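Local coordinates for protein STE5 (Saccharomyces cerevisiae, PDB 3FZE), which acts as a scaffold in yeast pheromone signalling, its minimal scaffold domain unlocking the MAP kinase Fus3 for phosphorylation by Ste7, at residues P17-D27 with E109-S119; T48-F58 with Y68-D76. One frame throughout, in Å; residues are numbered along the deposited sequence. Where two conformers were deposited one is given.

Interactions 1 and 2 belong to one mixed sheet of an alpha/beta/alpha, vWA-like domain and lie about 11 Å apart, centre to centre. Interaction 1 pairs the parallel strands 19-26 and 111-117 in the middle of the sheet, about 3 Å from the centre of the chain, and most of its residues are buried. Interaction 2 is partly buried and holds the edge, where strand 55-60, neighbour of strand 19-26, meets the antiparallel hairpin arm and helix 71-74. A regular backbone ladder ending in serine and amide groups marks the first; ring packing and a bridging water mark the second. Arg53 joins them through its salt bridge to Glu109.

Interaction 1. Residues P17-D27 with E109-S119; sequences PDNLAIILQID and EHLGIVAVSNS
Gln25 and Ser117 face each other at the C-terminal end of two parallel strands. With its CG anti to the backbone N (chi1 174°) and the chain extended, Gln25 CB and CG both run past Ser117 OG, each at 3.4 Å. Gln25 CD then comes within 3.1 Å of Ser119 OG. At the tip, Gln25 OE1 accepts a hydrogen bond from Ser117 OG at 2.7 Å, the donor standing 35° out of the carbonyl plane; it also takes the backbone N of Ile127, while NE2 donates to the carbonyls of Lys125 and Asp60. Ser117 OG in turn accepts from Ser119 N, closing an ST turn.

The strand axes run 21° apart, and the ladder alternates regularly: Ala21, Ile23 and Gln25 N donate to Gly112, Val114 and Val116 O, while Gly112, Val114 and Val116 N donate to Asn19, Ala21 and Ile23 O. On the face of Ile22 and Leu24, Leu24 CD2 lies beside Val116 CB at 3.8 Å, both side chains pointing the same way; on the other, Ala21 CB meets Ile113 CD1. Beyond the strands, Asn118 grips the main chain of Asp27 twice, Asn118 OD1 receiving Asp27 N in the carbonyl plane at 2.8 Å and Asn118 ND2 reaching Asp27 O at 3.2 Å. At the N-terminal end, Asp18 N donates to His110 O, and His110 N to Asp18 OD2 on its anti side. The middle of the pair, Ala21 to Leu24 with Ile113 to Val116, is thus apolar on both faces; polar groups gather toward the ends, where the buried Gln25 amide has partners at both oxygen and nitrogen.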
# COMPACT_ATOMS: atom_id res chain seq x y z
N PRO A 17 -14.16 2.60 5.69
CA PRO A 17 -13.13 3.52 6.19
C PRO A 17 -13.37 4.94 5.70
O PRO A 17 -13.86 5.11 4.59
CB PRO A 17 -11.83 2.97 5.56
CG PRO A 17 -12.28 2.11 4.43
CD PRO A 17 -13.62 1.57 4.78
N ASP A 18 -13.04 5.93 6.52
CA ASP A 18 -13.13 7.34 6.16
C ASP A 18 -11.98 7.77 5.26
O ASP A 18 -12.05 8.78 4.56
CB ASP A 18 -13.10 8.20 7.43
CG ASP A 18 -14.29 7.94 8.34
OD1 ASP A 18 -15.44 8.01 7.85
OD2 ASP A 18 -14.07 7.65 9.54
N ASN A 19 -10.90 6.99 5.33
CA ASN A 19 -9.67 7.27 4.61
C ASN A 19 -8.79 6.02 4.56
O ASN A 19 -9.00 5.07 5.32
CB ASN A 19 -8.90 8.43 5.29
CG ASN A 19 -7.88 9.08 4.38
OD1 ASN A 19 -7.97 8.95 3.16
ND2 ASN A 19 -6.92 9.80 4.96
N LEU A 20 -7.81 6.03 3.65
CA LEU A 20 -6.85 4.94 3.56
C LEU A 20 -5.44 5.48 3.63
O LEU A 20 -5.17 6.60 3.18
CB LEU A 20 -6.98 4.20 2.23
CG LEU A 20 -8.31 3.54 1.91
CD1 LEU A 20 -8.25 2.93 0.53
CD2 LEU A 20 -8.64 2.49 2.96
N ALA A 21 -4.55 4.65 4.17
CA ALA A 21 -3.11 4.85 4.04
C ALA A 21 -2.58 3.66 3.26
O ALA A 21 -2.75 2.51 3.68
CB ALA A 21 -2.46 4.90 5.41
N ILE A 22 -1.96 3.94 2.12
CA ILE A 22 -1.43 2.91 1.24
C ILE A 22 0.08 2.81 1.42
O ILE A 22 0.81 3.76 1.12
CB ILE A 22 -1.73 3.23 -0.25
CG1 ILE A 22 -3.19 3.67 -0.44
CG2 ILE A 22 -1.40 2.03 -1.12
CD1 ILE A 22 -4.21 2.54 -0.26
N ILE A 23 0.56 1.67 1.89
CA ILE A 23 2.00 1.47 2.09
C ILE A 23 2.49 0.45 1.07
O ILE A 23 2.05 -0.70 1.08
CB ILE A 23 2.31 1.04 3.53
CG1 ILE A 23 1.62 1.98 4.52
CG2 ILE A 23 3.81 1.04 3.76
CD1 ILE A 23 1.11 1.32 5.80
N LEU A 24 3.37 0.88 0.18
CA LEU A 24 3.84 0.06 -0.93
C LEU A 24 5.35 -0.12 -0.85
O LEU A 24 6.11 0.85 -0.88
CB LEU A 24 3.47 0.70 -2.28
CG LEU A 24 1.98 0.99 -2.52
CD1 LEU A 24 1.81 1.56 -3.92
CD2 LEU A 24 1.12 -0.25 -2.34
N GLN A 25 5.78 -1.37 -0.72
CA GLN A 25 7.19 -1.68 -0.70
C GLN A 25 7.55 -2.31 -2.03
O GLN A 25 7.01 -3.36 -2.38
CB GLN A 25 7.49 -2.63 0.44
CG GLN A 25 8.91 -3.11 0.45
CD GLN A 25 9.23 -3.87 1.72
OE1 GLN A 25 8.42 -4.68 2.18
NE2 GLN A 25 10.40 -3.61 2.30
N ILE A 26 8.43 -1.65 -2.78
CA ILE A 26 8.76 -2.12 -4.12
C ILE A 26 10.24 -2.49 -4.31
O ILE A 26 11.13 -1.66 -4.09
CB ILE A 26 8.36 -1.09 -5.20
CG1 ILE A 26 6.91 -0.64 -4.99
CG2 ILE A 26 8.55 -1.70 -6.58
CD1 ILE A 26 6.45 0.48 -5.93
N ASP A 27 10.46 -3.74 -4.68
CA ASP A 27 11.75 -4.20 -5.21
C ASP A 27 11.65 -4.02 -6.72
O ASP A 27 10.93 -4.75 -7.40
CB ASP A 27 11.97 -5.67 -4.84
CG ASP A 27 13.27 -6.23 -5.40
OD1 ASP A 27 13.81 -5.63 -6.35
OD2 ASP A 27 13.74 -7.28 -4.90
N GLU A 109 -10.15 9.22 12.81
CA GLU A 109 -11.12 8.69 11.85
C GLU A 109 -10.87 7.20 11.70
O GLU A 109 -9.89 6.67 12.21
CB GLU A 109 -10.94 9.39 10.50
CG GLU A 109 -9.59 9.15 9.89
CD GLU A 109 -9.39 9.91 8.59
OE1 GLU A 109 -10.40 10.27 7.95
OE2 GLU A 109 -8.23 10.14 8.22
N HIS A 110 -11.77 6.52 11.00
CA HIS A 110 -11.58 5.11 10.71
C HIS A 110 -10.65 4.99 9.51
O HIS A 110 -11.05 5.20 8.37
CB HIS A 110 -12.91 4.41 10.45
CG HIS A 110 -13.87 4.50 11.59
ND1 HIS A 110 -13.75 3.72 12.72
CD2 HIS A 110 -14.96 5.28 11.78
CE1 HIS A 110 -14.73 4.02 13.56
NE2 HIS A 110 -15.48 4.96 13.01
N LEU A 111 -9.40 4.66 9.80
CA LEU A 111 -8.36 4.60 8.78
C LEU A 111 -8.10 3.16 8.35
O LEU A 111 -7.76 2.31 9.17
CB LEU A 111 -7.08 5.22 9.35
CG LEU A 111 -5.85 5.35 8.46
CD1 LEU A 111 -6.18 6.13 7.20
CD2 LEU A 111 -4.73 6.02 9.26
N GLY A 112 -8.28 2.90 7.06
CA GLY A 112 -7.94 1.61 6.49
C GLY A 112 -6.47 1.59 6.09
O GLY A 112 -5.99 2.52 5.45
N ILE A 113 -5.77 0.54 6.49
CA ILE A 113 -4.35 0.40 6.18
C ILE A 113 -4.14 -0.70 5.17
O ILE A 113 -4.59 -1.83 5.37
CB ILE A 113 -3.52 0.09 7.44
CG1 ILE A 113 -3.74 1.16 8.50
CG2 ILE A 113 -2.04 -0.05 7.09
CD1 ILE A 113 -3.30 2.51 8.07
N VAL A 114 -3.46 -0.37 4.08
CA VAL A 114 -3.23 -1.34 3.02
C VAL A 114 -1.73 -1.44 2.80
O VAL A 114 -1.11 -0.49 2.32
CB VAL A 114 -3.93 -0.93 1.71
CG1 VAL A 114 -3.69 -1.97 0.63
CG2 VAL A 114 -5.43 -0.75 1.95
N ALA A 115 -1.14 -2.57 3.18
CA ALA A 115 0.30 -2.76 3.04
C ALA A 115 0.57 -3.82 1.98
O ALA A 115 0.16 -4.96 2.11
CB ALA A 115 0.91 -3.17 4.39
N VAL A 116 1.25 -3.41 0.91
CA VAL A 116 1.53 -4.31 -0.20
C VAL A 116 3.03 -4.30 -0.49
O VAL A 116 3.65 -3.24 -0.56
CB VAL A 116 0.76 -3.90 -1.47
CG1 VAL A 116 0.87 -4.99 -2.53
CG2 VAL A 116 -0.72 -3.61 -1.15
N SER A 117 3.61 -5.48 -0.68
CA SER A 117 5.05 -5.59 -0.92
C SER A 117 5.34 -6.72 -1.90
O SER A 117 4.67 -7.76 -1.88
CB SER A 117 5.78 -5.83 0.41
OG SER A 117 7.18 -6.04 0.21
N ASN A 118 6.34 -6.54 -2.75
CA ASN A 118 6.79 -7.63 -3.61
C ASN A 118 8.21 -8.07 -3.26
O ASN A 118 8.81 -8.86 -3.99
CB ASN A 118 6.72 -7.24 -5.09
CG ASN A 118 7.80 -6.26 -5.48
OD1 ASN A 118 8.34 -5.56 -4.62
ND2 ASN A 118 8.13 -6.20 -6.77
N SER A 119 8.75 -7.56 -2.16
CA SER A 119 10.14 -7.83 -1.80
C SER A 119 10.31 -9.13 -1.02
O SER A 119 9.34 -9.72 -0.56
CB SER A 119 10.75 -6.66 -1.02
OG SER A 119 10.10 -6.46 0.23

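Interaction 2. Residues T48-F58 with Y68-D76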
# COMPACT_ATOMS: atom_id res chain seq x y z
N THR A 48 -7.98 8.77 -5.03
CA THR A 48 -8.26 10.11 -4.52
C THR A 48 -9.63 10.65 -4.93
O THR A 48 -10.12 11.60 -4.33
CB THR A 48 -7.20 11.16 -4.91
OG1 THR A 48 -7.18 11.32 -6.34
CG2 THR A 48 -5.82 10.76 -4.39
N ILE A 49 -10.26 10.06 -5.96
CA ILE A 49 -11.62 10.45 -6.32
C ILE A 49 -12.56 10.20 -5.14
O ILE A 49 -13.46 10.98 -4.87
CB ILE A 49 -12.12 9.66 -7.55
CG1 ILE A 49 -11.31 10.03 -8.80
CG2 ILE A 49 -13.62 9.89 -7.78
CD1 ILE A 49 -11.55 9.08 -9.95
N LYS A 50 -12.30 9.10 -4.42
CA LYS A 50 -13.09 8.74 -3.24
C LYS A 50 -12.51 9.28 -1.93
O LYS A 50 -13.25 9.66 -1.02
CB LYS A 50 -13.24 7.22 -3.14
CG LYS A 50 -14.13 6.79 -1.97
CD LYS A 50 -14.62 5.36 -2.11
CE LYS A 50 -15.43 4.93 -0.88
NZ LYS A 50 -16.82 5.46 -0.92
N PHE A 51 -11.18 9.29 -1.85
CA PHE A 51 -10.46 9.65 -0.63
C PHE A 51 -9.52 10.82 -0.91
O PHE A 51 -8.35 10.62 -1.22
CB PHE A 51 -9.62 8.45 -0.15
CG PHE A 51 -10.44 7.23 0.19
CD1 PHE A 51 -11.26 7.21 1.31
CD2 PHE A 51 -10.40 6.10 -0.61
CE1 PHE A 51 -12.02 6.09 1.62
CE2 PHE A 51 -11.15 4.96 -0.30
CZ PHE A 51 -11.96 4.96 0.81
N ALA A 52 -10.02 12.05 -0.80
CA ALA A 52 -9.21 13.22 -1.09
C ALA A 52 -7.97 13.31 -0.19
O ALA A 52 -6.92 13.81 -0.59
CB ALA A 52 -10.05 14.49 -0.97
N ARG A 53 -8.11 12.82 1.04
CA ARG A 53 -7.01 12.86 2.00
C ARG A 53 -6.17 11.58 1.99
O ARG A 53 -5.44 11.28 2.94
CB ARG A 53 -7.56 13.18 3.40
CG ARG A 53 -8.33 14.50 3.41
CD ARG A 53 -8.97 14.79 4.74
NE ARG A 53 -10.06 13.86 4.98
CZ ARG A 53 -9.96 12.79 5.76
NH1 ARG A 53 -8.82 12.54 6.39
NH2 ARG A 53 -10.99 11.98 5.90
N LEU A 54 -6.28 10.82 0.91
CA LEU A 54 -5.48 9.60 0.75
C LEU A 54 -4.01 9.79 1.13
O LEU A 54 -3.36 10.71 0.64
CB LEU A 54 -5.54 9.14 -0.71
CG LEU A 54 -4.95 7.78 -1.02
CD1 LEU A 54 -5.64 6.66 -0.24
CD2 LEU A 54 -5.01 7.53 -2.53
N GLN A 55 -3.50 8.90 1.98
CA GLN A 55 -2.10 8.92 2.41
C GLN A 55 -1.36 7.74 1.80
O GLN A 55 -1.95 6.70 1.51
CB GLN A 55 -1.99 8.81 3.93
CG GLN A 55 -2.76 9.90 4.67
CD GLN A 55 -2.09 11.24 4.50
OE1 GLN A 55 -0.93 11.42 4.89
NE2 GLN A 55 -2.79 12.19 3.89
N PHE A 56 -0.05 7.90 1.61
CA PHE A 56 0.76 6.83 1.05
C PHE A 56 2.13 6.83 1.71
O PHE A 56 2.55 7.80 2.34
CB PHE A 56 0.96 7.01 -0.45
CG PHE A 56 1.95 8.08 -0.81
CD1 PHE A 56 3.27 7.75 -1.10
CD2 PHE A 56 1.58 9.42 -0.80
CE1 PHE A 56 4.20 8.75 -1.41
CE2 PHE A 56 2.49 10.42 -1.11
CZ PHE A 56 3.80 10.08 -1.41
N CYS A 57 2.82 5.71 1.55
CA CYS A 57 4.22 5.61 1.91
C CYS A 57 4.86 4.58 0.99
O CYS A 57 4.34 3.49 0.85
CB CYS A 57 4.36 5.18 3.37
SG CYS A 57 6.07 5.13 3.94
N PHE A 58 5.96 4.97 0.36
CA PHE A 58 6.76 4.06 -0.46
C PHE A 58 7.99 3.62 0.31
O PHE A 58 8.67 4.45 0.91
CB PHE A 58 7.19 4.75 -1.75
CG PHE A 58 6.12 4.83 -2.80
CD1 PHE A 58 5.74 3.70 -3.52
CD2 PHE A 58 5.51 6.03 -3.08
CE1 PHE A 58 4.75 3.78 -4.49
CE2 PHE A 58 4.52 6.13 -4.06
CZ PHE A 58 4.14 4.99 -4.75
N TYR A 68 6.43 9.79 1.26
CA TYR A 68 5.22 9.54 2.04
C TYR A 68 4.42 10.82 2.11
O TYR A 68 4.92 11.90 1.80
CB TYR A 68 5.57 9.11 3.46
CG TYR A 68 6.33 10.17 4.20
CD1 TYR A 68 5.67 11.21 4.85
CD2 TYR A 68 7.72 10.16 4.21
CE1 TYR A 68 6.37 12.19 5.50
CE2 TYR A 68 8.42 11.14 4.86
CZ TYR A 68 7.75 12.15 5.51
OH TYR A 68 8.48 13.12 6.16
N GLY A 69 3.16 10.70 2.54
CA GLY A 69 2.35 11.87 2.77
C GLY A 69 1.04 11.79 2.02
O GLY A 69 0.47 10.71 1.86
N SER A 70 0.57 12.94 1.55
CA SER A 70 -0.71 13.05 0.86
C SER A 70 -0.57 12.77 -0.63
O SER A 70 0.23 13.41 -1.31
CB SER A 70 -1.31 14.45 1.06
OG SER A 70 -2.25 14.76 0.05
N VAL A 71 -1.35 11.82 -1.13
CA VAL A 71 -1.30 11.49 -2.54
C VAL A 71 -1.54 12.72 -3.43
O VAL A 71 -0.82 12.96 -4.40
CB VAL A 71 -2.28 10.34 -2.90
CG1 VAL A 71 -2.35 10.15 -4.39
CG2 VAL A 71 -1.82 9.05 -2.24
N LEU A 72 -2.55 13.52 -3.10
CA LEU A 72 -2.81 14.73 -3.87
C LEU A 72 -1.60 15.68 -3.89
O LEU A 72 -1.38 16.38 -4.87
CB LEU A 72 -4.03 15.47 -3.31
CG LEU A 72 -5.38 14.79 -3.54
CD1 LEU A 72 -6.51 15.67 -2.98
CD2 LEU A 72 -5.58 14.51 -5.02
N HIS A 73 -0.84 15.69 -2.80
CA HIS A 73 0.30 16.58 -2.67
C HIS A 73 1.54 16.12 -3.45
O HIS A 73 2.19 16.93 -4.12
CB HIS A 73 0.65 16.76 -1.19
CG HIS A 73 1.84 17.63 -0.95
ND1 HIS A 73 2.76 17.37 0.05
CD2 HIS A 73 2.27 18.75 -1.57
CE1 HIS A 73 3.70 18.30 0.03
NE2 HIS A 73 3.42 19.15 -0.94
N LYS A 74 1.84 14.83 -3.39
CA LYS A 74 3.12 14.36 -3.90
C LYS A 74 3.06 13.57 -5.21
O LYS A 74 4.04 13.55 -5.96
CB LYS A 74 3.86 13.58 -2.82
CG LYS A 74 4.30 14.47 -1.67
CD LYS A 74 5.17 13.75 -0.66
CE LYS A 74 5.79 14.74 0.31
NZ LYS A 74 6.64 14.05 1.33
N ILE A 75 1.94 12.91 -5.48
CA ILE A 75 1.84 12.09 -6.69
C ILE A 75 1.36 12.91 -7.87
O ILE A 75 0.17 12.93 -8.21
CB ILE A 75 1.00 10.80 -6.48
CG1 ILE A 75 1.43 10.08 -5.20
CG2 ILE A 75 1.11 9.88 -7.69
CD1 ILE A 75 2.91 9.73 -5.12
N ASP A 76 2.32 13.62 -8.46
CA ASP A 76 2.09 14.60 -9.51
C ASP A 76 1.94 13.96 -10.88
O ASP A 76 1.07 14.33 -11.67
CB ASP A 76 3.25 15.60 -9.52
CG ASP A 76 3.03 16.73 -10.50
OD1 ASP A 76 1.96 17.38 -10.43
OD2 ASP A 76 3.94 16.98 -11.33
O HOH W 1 -4.26 13.03 -0.62
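Phe56 and Gly69 form a hydrogen-bonded antiparallel pair at the edge of the vWA-like sheet, Phe56 N to Gly69 O at 2.9 Å and Gly69 N to Phe56 O at 3.0 Å, just before the chain turns into helix 71-74. The Phe56 ring is folded back over this partner strand because CG sits between the backbone N and the carbonyl carbon (chi1 76°). One face of the Phe56 ring therefore rests on the main chain, with Tyr68 CA 3.6 Å above its plane and offset toward the rim. Ile75 CD1 covers the opposite face in a CH-pi contact, 4.1 Å from the centroid of the Phe56 ring and 20° off its normal, while Lys74 CB lies at the edge. Gly69 has a positive phi and a backbone conformation that calls for glycine.

Val71 lies among three neighbours: Val71 CG2 touches Leu54 CD2 at 3.5 Å and Phe56 CD2 at 3.7 Å, and CG1, anti to the backbone N, reaches Thr48 CG2. Leu72 reaches across to Thr48, CD2 against CB, and to the carbonyl of Ala52 in the following turn, CD1 against O. Gln55 is bent at chi2, which brings NE2 back to Arg53 O; the oxygen lies in the amide plane of Gln55, but NE2 stands above the plane of the Arg53 carbonyl. Ser70 occupies the N-cap position of helix 71-74. A water bridges the junction, accepting from Leu72 N and donating to Ala52 O and Leu54 O.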